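Local coordinates for protein PTS system, IIA component (Streptococcus pneumoniae serotype 4, PDB 5T3U) that probably relays phosphoryl groups as the cytoplasmic IIA component of a mannose-type sugar phosphotransferase system associated with fucose utilization, at residues D76-G80 and S81-V85; F102-P105 and L106-L110; S116-L120 and E121-H125. All coordinates share one frame; numbering follows the deposited sequence.

Interaction 1 (D76-G80 and S81-V85); sequences DLIGG and SPNNV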
loop_
_atom_site.group_PDB
_atom_site.type_symbol
_atom_site.label_atom_id
_atom_site.label_comp_id
_atom_site.label_asym_id
_atom_site.label_seq_id
_atom_site.Cartn_x
_atom_site.Cartn_y
_atom_site.Cartn_z
ATOM N N ASP A 76 -1.353 -5.880 5.628
ATOM C CA ASP A 76 -0.187 -5.232 5.045
ATOM C C ASP A 76 0.853 -6.203 4.500
ATOM O O ASP A 76 1.371 -5.989 3.410
ATOM C CB ASP A 76 0.431 -4.185 6.003
ATOM C CG ASP A 76 0.654 -4.706 7.439
ATOM O OD1 ASP A 76 0.196 -5.825 7.793
ATOM O OD2 ASP A 76 1.270 -3.940 8.234
ATOM N N LEU A 77 1.132 -7.274 5.244
ATOM C CA LEU A 77 2.075 -8.271 4.785
ATOM C C LEU A 77 1.907 -9.631 5.510
ATOM O O LEU A 77 1.422 -9.684 6.647
ATOM C CB LEU A 77 3.507 -7.725 4.921
ATOM C CG LEU A 77 4.224 -7.731 6.262
ATOM C CD1 LEU A 77 5.620 -7.095 6.108
ATOM C CD2 LEU A 77 3.455 -7.034 7.389
ATOM N N ILE A 78 2.310 -10.710 4.846
ATOM C CA ILE A 78 2.331 -12.034 5.451
ATOM C C ILE A 78 3.238 -12.076 6.713
ATOM O O ILE A 78 4.300 -11.464 6.758
ATOM C CB ILE A 78 2.720 -13.129 4.404
ATOM C CG1 ILE A 78 2.341 -14.553 4.884
ATOM C CG2 ILE A 78 4.215 -13.056 4.031
ATOM C CD1 ILE A 78 0.839 -14.881 4.821
ATOM N N GLY A 79 2.814 -12.773 7.756
ATOM C CA GLY A 79 3.685 -12.903 8.937
ATOM C C GLY A 79 3.673 -11.651 9.799
ATOM O O GLY A 79 4.339 -11.606 10.809
ATOM N N GLY A 80 2.939 -10.621 9.396
ATOM C CA GLY A 80 2.615 -9.512 10.305
ATOM C C GLY A 80 1.528 -9.936 11.305
ATOM O O GLY A 80 0.845 -10.938 11.081
ATOM N N SER A 81 1.363 -9.180 12.389
ATOM C CA SER A 81 0.398 -9.554 13.434
ATOM C C SER A 81 -1.060 -9.425 12.947
ATOM O O SER A 81 -1.851 -10.324 13.228
ATOM C CB SER A 81 0.603 -8.768 14.732
ATOM O OG SER A 81 1.874 -9.040 15.318
ATOM N N PRO A 82 -1.417 -8.340 12.200
ATOM C CA PRO A 82 -2.779 -8.323 11.638
ATOM C C PRO A 82 -3.091 -9.591 10.837
ATOM O O PRO A 82 -4.173 -10.198 11.014
ATOM C CB PRO A 82 -2.779 -7.072 10.718
ATOM C CG PRO A 82 -1.768 -6.148 11.394
ATOM C CD PRO A 82 -0.676 -7.098 11.854
ATOM N N ASN A 83 -2.166 -10.011 9.980
ATOM C CA ASN A 83 -2.428 -11.234 9.218
ATOM C C ASN A 83 -2.477 -12.476 10.103
ATOM O O ASN A 83 -3.296 -13.344 9.854
ATOM C CB ASN A 83 -1.413 -11.478 8.123
ATOM C CG ASN A 83 -1.965 -12.357 7.027
ATOM O OD1 ASN A 83 -1.611 -13.527 6.906
ATOM N ND2 ASN A 83 -2.858 -11.810 6.242
ATOM N N ASN A 84 -1.576 -12.574 11.099
ATOM C CA ASN A 84 -1.558 -13.749 11.990
ATOM C C ASN A 84 -2.893 -13.913 12.732
ATOM O O ASN A 84 -3.450 -15.014 12.811
ATOM C CB ASN A 84 -0.422 -13.662 13.015
ATOM C CG ASN A 84 0.958 -13.877 12.401
ATOM O OD1 ASN A 84 1.118 -14.507 11.342
ATOM N ND2 ASN A 84 1.968 -13.360 13.085
ATOM N N VAL A 85 -3.379 -12.802 13.272
ATOM C CA VAL A 85 -4.637 -12.743 13.990
ATOM C C VAL A 85 -5.831 -13.092 13.081
ATOM O O VAL A 85 -6.681 -13.933 13.445
ATOM C CB VAL A 85 -4.791 -11.364 14.691
ATOM C CG1 VAL A 85 -6.193 -11.137 15.197
ATOM C CG2 VAL A 85 -3.808 -11.236 15.857
HETATM O O HOH W 1 -0.018 -8.401 8.505
HETATM O O HOH W 2 0.526 -14.669 8.632
HETATM O O HOH W 3 4.747 -13.441 12.381
#

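Interaction 2 (F102-P105 and L106-L110); sequences FNIP and LLVEL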
loop_
_atom_site.group_PDB
_atom_site.type_symbol
_atom_site.label_atom_id
_atom_site.label_comp_id
_atom_site.label_asym_id
_atom_site.label_seq_id
_atom_site.Cartn_x
_atom_site.Cartn_y
_atom_site.Cartn_z
ATOM N N PHE A 102 -1.606 -5.894 0.268
ATOM C CA PHE A 102 -2.475 -5.041 -0.547
ATOM C C PHE A 102 -1.837 -3.724 -0.999
ATOM O O PHE A 102 -0.943 -3.180 -0.328
ATOM C CB PHE A 102 -3.816 -4.745 0.170
ATOM C CG PHE A 102 -3.740 -3.681 1.248
ATOM C CD1 PHE A 102 -3.498 -4.026 2.578
ATOM C CD2 PHE A 102 -3.969 -2.347 0.945
ATOM C CE1 PHE A 102 -3.440 -3.032 3.595
ATOM C CE2 PHE A 102 -3.905 -1.357 1.935
ATOM C CZ PHE A 102 -3.648 -1.706 3.269
ATOM N N ASN A 103 -2.355 -3.194 -2.100
ATOM C CA ASN A 103 -1.931 -1.908 -2.627
ATOM C C ASN A 103 -3.174 -1.041 -2.894
ATOM O O ASN A 103 -4.298 -1.465 -2.630
ATOM C CB ASN A 103 -1.040 -2.096 -3.879
ATOM C CG ASN A 103 -1.718 -2.890 -4.970
ATOM O OD1 ASN A 103 -2.913 -3.204 -4.863
ATOM N ND2 ASN A 103 -0.970 -3.223 -6.039
ATOM N N ILE A 104 -2.980 0.189 -3.354
ATOM C CA ILE A 104 -4.127 1.074 -3.587
ATOM C C ILE A 104 -5.046 0.492 -4.676
ATOM O O ILE A 104 -6.248 0.457 -4.498
ATOM C CB ILE A 104 -3.671 2.540 -3.834
ATOM C CG1 ILE A 104 -3.448 3.222 -2.493
ATOM C CG2 ILE A 104 -4.678 3.370 -4.724
ATOM C CD1 ILE A 104 -4.703 3.462 -1.665
ATOM N N PRO A 105 -4.483 -0.030 -5.782
ATOM C CA PRO A 105 -5.380 -0.614 -6.806
ATOM C C PRO A 105 -6.343 -1.710 -6.306
ATOM O O PRO A 105 -7.513 -1.712 -6.717
ATOM C CB PRO A 105 -4.400 -1.197 -7.821
ATOM C CG PRO A 105 -3.208 -0.246 -7.743
ATOM C CD PRO A 105 -3.080 0.011 -6.261
ATOM N N LEU A 106 -5.867 -2.632 -5.458
ATOM C CA LEU A 106 -6.751 -3.615 -4.820
ATOM C C LEU A 106 -7.853 -2.950 -3.990
ATOM O O LEU A 106 -9.051 -3.258 -4.161
ATOM C CB LEU A 106 -5.952 -4.583 -3.933
ATOM C CG LEU A 106 -6.752 -5.780 -3.314
ATOM C CD1 LEU A 106 -7.505 -6.621 -4.334
ATOM C CD2 LEU A 106 -5.799 -6.675 -2.528
ATOM N N LEU A 107 -7.463 -2.032 -3.094
ATOM C CA LEU A 107 -8.433 -1.398 -2.193
ATOM C C LEU A 107 -9.492 -0.638 -2.992
ATOM O O LEU A 107 -10.688 -0.840 -2.792
ATOM C CB LEU A 107 -7.753 -0.499 -1.133
ATOM C CG LEU A 107 -8.733 0.193 -0.147
ATOM C CD1 LEU A 107 -9.719 -0.810 0.538
ATOM C CD2 LEU A 107 -7.980 1.048 0.907
ATOM N N VAL A 108 -9.057 0.204 -3.931
ATOM C CA VAL A 108 -9.977 0.912 -4.820
ATOM C C VAL A 108 -10.958 -0.003 -5.545
ATOM O O VAL A 108 -12.148 0.285 -5.581
ATOM C CB VAL A 108 -9.203 1.771 -5.870
ATOM C CG1 VAL A 108 -10.179 2.286 -6.965
ATOM C CG2 VAL A 108 -8.512 2.923 -5.167
ATOM N N GLU A 109 -10.457 -1.084 -6.142
ATOM C CA GLU A 109 -11.314 -1.995 -6.883
ATOM C C GLU A 109 -12.335 -2.700 -5.978
ATOM O O GLU A 109 -13.488 -2.891 -6.364
ATOM C CB GLU A 109 -10.454 -3.062 -7.590
ATOM C CG GLU A 109 -11.263 -4.193 -8.251
ATOM C CD GLU A 109 -12.349 -3.685 -9.217
ATOM O OE1 GLU A 109 -12.147 -2.638 -9.889
ATOM O OE2 GLU A 109 -13.417 -4.339 -9.303
ATOM N N LEU A 110 -11.885 -3.151 -4.804
ATOM C CA LEU A 110 -12.797 -3.799 -3.852
ATOM C C LEU A 110 -13.866 -2.823 -3.370
ATOM O O LEU A 110 -15.046 -3.202 -3.247
ATOM C CB LEU A 110 -12.025 -4.417 -2.690
ATOM C CG LEU A 110 -11.244 -5.682 -3.085
ATOM C CD1 LEU A 110 -10.344 -6.223 -1.950
ATOM C CD2 LEU A 110 -12.202 -6.786 -3.643
#

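Interaction 3 (S116-L120 and E121-H125); sequences SKINL and EEIVH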
loop_
_atom_site.group_PDB
_atom_site.type_symbol
_atom_site.label_atom_id
_atom_site.label_comp_id
_atom_site.label_asym_id
_atom_site.label_seq_id
_atom_site.Cartn_x
_atom_site.Cartn_y
_atom_site.Cartn_z
ATOM N N SER A 116 -21.536 -5.401 -5.845
ATOM C CA SER A 116 -21.629 -6.199 -7.044
ATOM C C SER A 116 -21.133 -7.632 -6.789
ATOM O O SER A 116 -20.444 -7.901 -5.801
ATOM C CB SER A 116 -20.836 -5.517 -8.164
ATOM O OG SER A 116 -20.679 -6.395 -9.267
ATOM N N LYS A 117 -21.515 -8.547 -7.676
ATOM C CA LYS A 117 -20.848 -9.851 -7.781
ATOM C C LYS A 117 -19.409 -9.618 -8.224
ATOM O O LYS A 117 -19.143 -8.760 -9.075
ATOM C CB LYS A 117 -21.548 -10.737 -8.830
ATOM C CG LYS A 117 -22.484 -11.808 -8.251
ATOM C CD LYS A 117 -23.187 -12.602 -9.360
ATOM C CE LYS A 117 -23.733 -13.946 -8.832
ATOM N NZ LYS A 117 -24.140 -14.872 -9.968
ATOM N N ILE A 118 -18.473 -10.376 -7.663
ATOM C CA ILE A 118 -17.075 -10.244 -8.109
ATOM C C ILE A 118 -16.422 -11.592 -8.408
ATOM O O ILE A 118 -16.879 -12.625 -7.933
ATOM C CB ILE A 118 -16.202 -9.469 -7.085
ATOM C CG1 ILE A 118 -16.117 -10.238 -5.761
ATOM C CG2 ILE A 118 -16.738 -8.073 -6.895
ATOM C CD1 ILE A 118 -15.013 -9.757 -4.820
ATOM N N ASN A 119 -15.344 -11.551 -9.190
ATOM C CA ASN A 119 -14.401 -12.651 -9.264
ATOM C C ASN A 119 -13.133 -12.219 -8.499
ATOM O O ASN A 119 -12.325 -11.458 -9.015
ATOM C CB ASN A 119 -14.101 -12.959 -10.740
ATOM C CG ASN A 119 -13.142 -14.113 -10.927
ATOM O OD1 ASN A 119 -12.334 -14.442 -10.053
ATOM N ND2 ASN A 119 -13.243 -14.756 -12.081
ATOM N N LEU A 120 -12.983 -12.709 -7.268
ATOM C CA LEU A 120 -11.899 -12.292 -6.386
ATOM C C LEU A 120 -10.521 -12.692 -6.910
ATOM O O LEU A 120 -9.550 -11.951 -6.724
ATOM C CB LEU A 120 -12.105 -12.822 -4.951
ATOM C CG LEU A 120 -11.090 -12.324 -3.887
ATOM C CD1 LEU A 120 -11.022 -10.787 -3.810
ATOM C CD2 LEU A 120 -11.332 -12.909 -2.466
ATOM N N GLU A 121 -10.433 -13.865 -7.554
ATOM C CA GLU A 121 -9.162 -14.312 -8.103
ATOM C C GLU A 121 -8.679 -13.315 -9.140
ATOM O O GLU A 121 -7.490 -12.949 -9.155
ATOM C CB GLU A 121 -9.268 -15.729 -8.701
ATOM C CG GLU A 121 -9.426 -16.837 -7.610
ATOM C CD GLU A 121 -10.715 -16.653 -6.767
ATOM O OE1 GLU A 121 -11.832 -16.574 -7.375
ATOM O OE2 GLU A 121 -10.607 -16.559 -5.504
ATOM N N GLU A 122 -9.612 -12.865 -9.983
ATOM C CA GLU A 122 -9.306 -11.942 -11.053
ATOM C C GLU A 122 -8.911 -10.569 -10.495
ATOM O O GLU A 122 -7.982 -9.929 -10.984
ATOM C CB GLU A 122 -10.543 -11.825 -11.915
ATOM C CG GLU A 122 -10.361 -11.301 -13.288
ATOM C CD GLU A 122 -11.665 -11.444 -14.081
ATOM O OE1 GLU A 122 -12.099 -12.601 -14.328
ATOM O OE2 GLU A 122 -12.274 -10.400 -14.409
ATOM N N ILE A 123 -9.619 -10.125 -9.465
ATOM C CA ILE A 123 -9.307 -8.859 -8.785
ATOM C C ILE A 123 -7.902 -8.917 -8.195
ATOM O O ILE A 123 -7.112 -8.008 -8.408
ATOM C CB ILE A 123 -10.359 -8.516 -7.707
ATOM C CG1 ILE A 123 -11.676 -8.128 -8.403
ATOM C CG2 ILE A 123 -9.846 -7.407 -6.762
ATOM C CD1 ILE A 123 -12.781 -7.680 -7.479
ATOM N N VAL A 124 -7.588 -10.004 -7.499
ATOM C CA VAL A 124 -6.242 -10.207 -6.926
ATOM C C VAL A 124 -5.142 -10.236 -8.016
ATOM O O VAL A 124 -4.142 -9.522 -7.919
ATOM C CB VAL A 124 -6.185 -11.438 -6.004
ATOM C CG1 VAL A 124 -4.703 -11.788 -5.602
ATOM C CG2 VAL A 124 -7.042 -11.160 -4.742
ATOM N N HIS A 125 -5.364 -11.036 -9.054
ATOM C CA HIS A 125 -4.460 -11.120 -10.190
ATOM C C HIS A 125 -4.240 -9.727 -10.808
ATOM O O HIS A 125 -3.109 -9.344 -11.084
ATOM C CB HIS A 125 -4.993 -12.128 -11.233
ATOM C CG HIS A 125 -4.125 -12.260 -12.453
ATOM N ND1 HIS A 125 -2.899 -12.892 -12.436
ATOM C CD2 HIS A 125 -4.309 -11.839 -13.728
ATOM C CE1 HIS A 125 -2.365 -12.855 -13.645
ATOM N NE2 HIS A 125 -3.199 -12.219 -14.446
#

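Interaction 1 (D76-G80 and S81-V85)
Asn-84 closes the first turn of helix 81-90 on Gly-80, the N-cap residue: its backbone N donates to Gly-80 O over 2.9 Å, with an N-H...O angle of 156°. The Asn-84 amide lies back over this same carbonyl. Its CG stands beside its own backbone N and anti to the carbonyl carbon (chi1 -72°), which sets CG 3.2 Å from Gly-80 O. ND2 meets that oxygen at too poor an angle to bond and instead donates to a water that in turn donates to Gly-79 O.

A second water connects the two asparagines to the turn. Its oxygen lies 3.1 Å from Gly-79 N, from which it accepts, and it donates to Asn-83 OD1 and Asn-84 OD1. Because the N-cap is a glycine, no side chain caps the N-H of Asn-83, three residues on; a third water does this, lying 3.1 Å from Asn-83 N and donating to Asp-76 OD1 and Leu-77 O. The Asn-83 CB packs 3.7 Å from Leu-77 O, and Ile-78 CD1 reaches to 3.5 Å from Asn-83 OD1.

Behind this shell, residues 77-80 form a type II turn, with Gly-79 at the positive phi (78°) that suits glycine. Asp-76 is held by His-16, whose backbone N donates to Asp-76 OD2, while Asn-83 ND2 is hydrogen-bonded to Thr-75 OG1. The loop leaves strand 68-75 at the C-terminal ends of the parallel strands, the end where IIA domains of this family carry their phosphorylation site. There Pro-82 packs on strand 7-16 and Phe-53 of helix 50-65, Asn-83 touches strand 96-100, and Leu-77 and Ile-78 meet Phe-30 and Phe-132 of the second subunit.

Interaction 2 (F102-P105 and L106-L110)
Leu-106 meets both Asn-103 and Phe-102 at the start of helix 104-112, and its side chain can be traced outward atom by atom. CB sits 3.5 Å from Asn-103 OD1, alongside the bond that the same oxygen accepts from Leu-106 N. CG lies anti to the backbone N (chi1 -174°), beside the residue's own carbonyl carbon. From there CD2 reaches back to pack 3.9 Å from Phe-102 CB, so it is the root of that side chain, not its ring, that is touched. CD1, the other methyl, goes to Ile-123 of helix 120-129, where the leucine also presses on Ala-127.

The polar part is a classic asparagine N-cap. Asn-103 OD1 accepts from Leu-106 N over 3.1 Å; the bond is nearly straight at the hydrogen (166°), though the donor is tilted 30° from the amide's carbonyl plane. The backbone of the same residue starts the helical ladder, its O receiving Leu-107 N at 3.2 Å. The other end of the amide points away from the helix start, ND2 donating to Ala-127 O and to Gly-101 O of the second subunit, so one side chain caps a helix and bonds across the dimer.

This helix follows strand 96-100, an outermost strand of the parallel sheet within this chain of alpha/beta fold, and Leu-107 and Leu-110 lay it against strands 7-16 and 68-75. On another flank, Ile-104 CG2 meets Val-108 CG2 at 3.9 Å, one helical turn on, beside the bond from Val-108 N to Ile-104 O (2.9 Å). These two residues face Thr-26 and Val-31 of helix 19-31. Pro-105 O accepts from Glu-109 N at 3.1 Å, while the Pro-105 ring packs on Asp-76 of the second subunit.

Interaction 3 (S116-L120 and E121-H125)
With CG placed anti to its backbone N (chi1 -179°), Asn-119 swings its amide over the first turn of helix 120-129, where OD1 lies 3.1 Å from Glu-122 N and accepts its hydrogen. Ile-118, by contrast, has CG1 between its backbone N and carbonyl carbon, which places its CD1 4.0 Å from Ile-123 CD1.

The capping bond does not use a lone-pair direction: the donor stands 63° out of the amide carbonyl plane. The amide is also packed from the helix side, Glu-122 CB lying 3.6 Å from Asn-119 CG. Asn-119 ND2 and Glu-122 OE1 are 3.3 Å apart, but the angle is too poor for a hydrogen bond: the two side chains cross at about a right angle, with the amide and carboxylate planes 46° apart. Glu-121 bends back at chi2, bringing OE2 near Leu-120 CB. Two carboxylates this close to a helix N-terminus probably interact favourably with its dipole.

Backbone bonds complete the start of the helix: Asn-119 O receives Ile-123 N at 3.0 Å and Leu-120 O receives Val-124 N at 2.9 Å. The apolar contacts lie alongside. Ile-123 CD1 approaches Ile-118 CB to 3.9 Å, the two side chains crossing at about a right angle, a hydrophobic staple between N' (Ile-118) and N4 (Ile-123). Leu-120 CD1 touches Val-124 CG2 more loosely, at 4.1 Å.

Ile-123 packs against helix 104-112, and Ile-118 against Ser-113 in the loop that leaves it. Leu-120 and Val-124 turn to Asp-97 and Val-99 of strand 96-100, and to Asn-133 and Leu-131 of the second subunit.

All three interactions are helix starts, met in series along the chain: interaction 1 follows strand 68-75, interaction 2 follows strand 96-100, and interaction 3 opens the next helix. Interactions 2 and 3 are neighbours, their centres about 11 Å apart, and helices 104-112 and 120-129 pack directly, with Leu-106 CD1 at 3.5 Å from Ile-123 CG2. Interaction 1 lies about 17 Å from interaction 2, centre to centre, yet touches it where Phe-102 CE1 comes within 4.1 Å of Asp-76 N; it does not touch interaction 3. Each also contacts the second subunit, so the loops and caps at these helix starts contribute to the dimer interface.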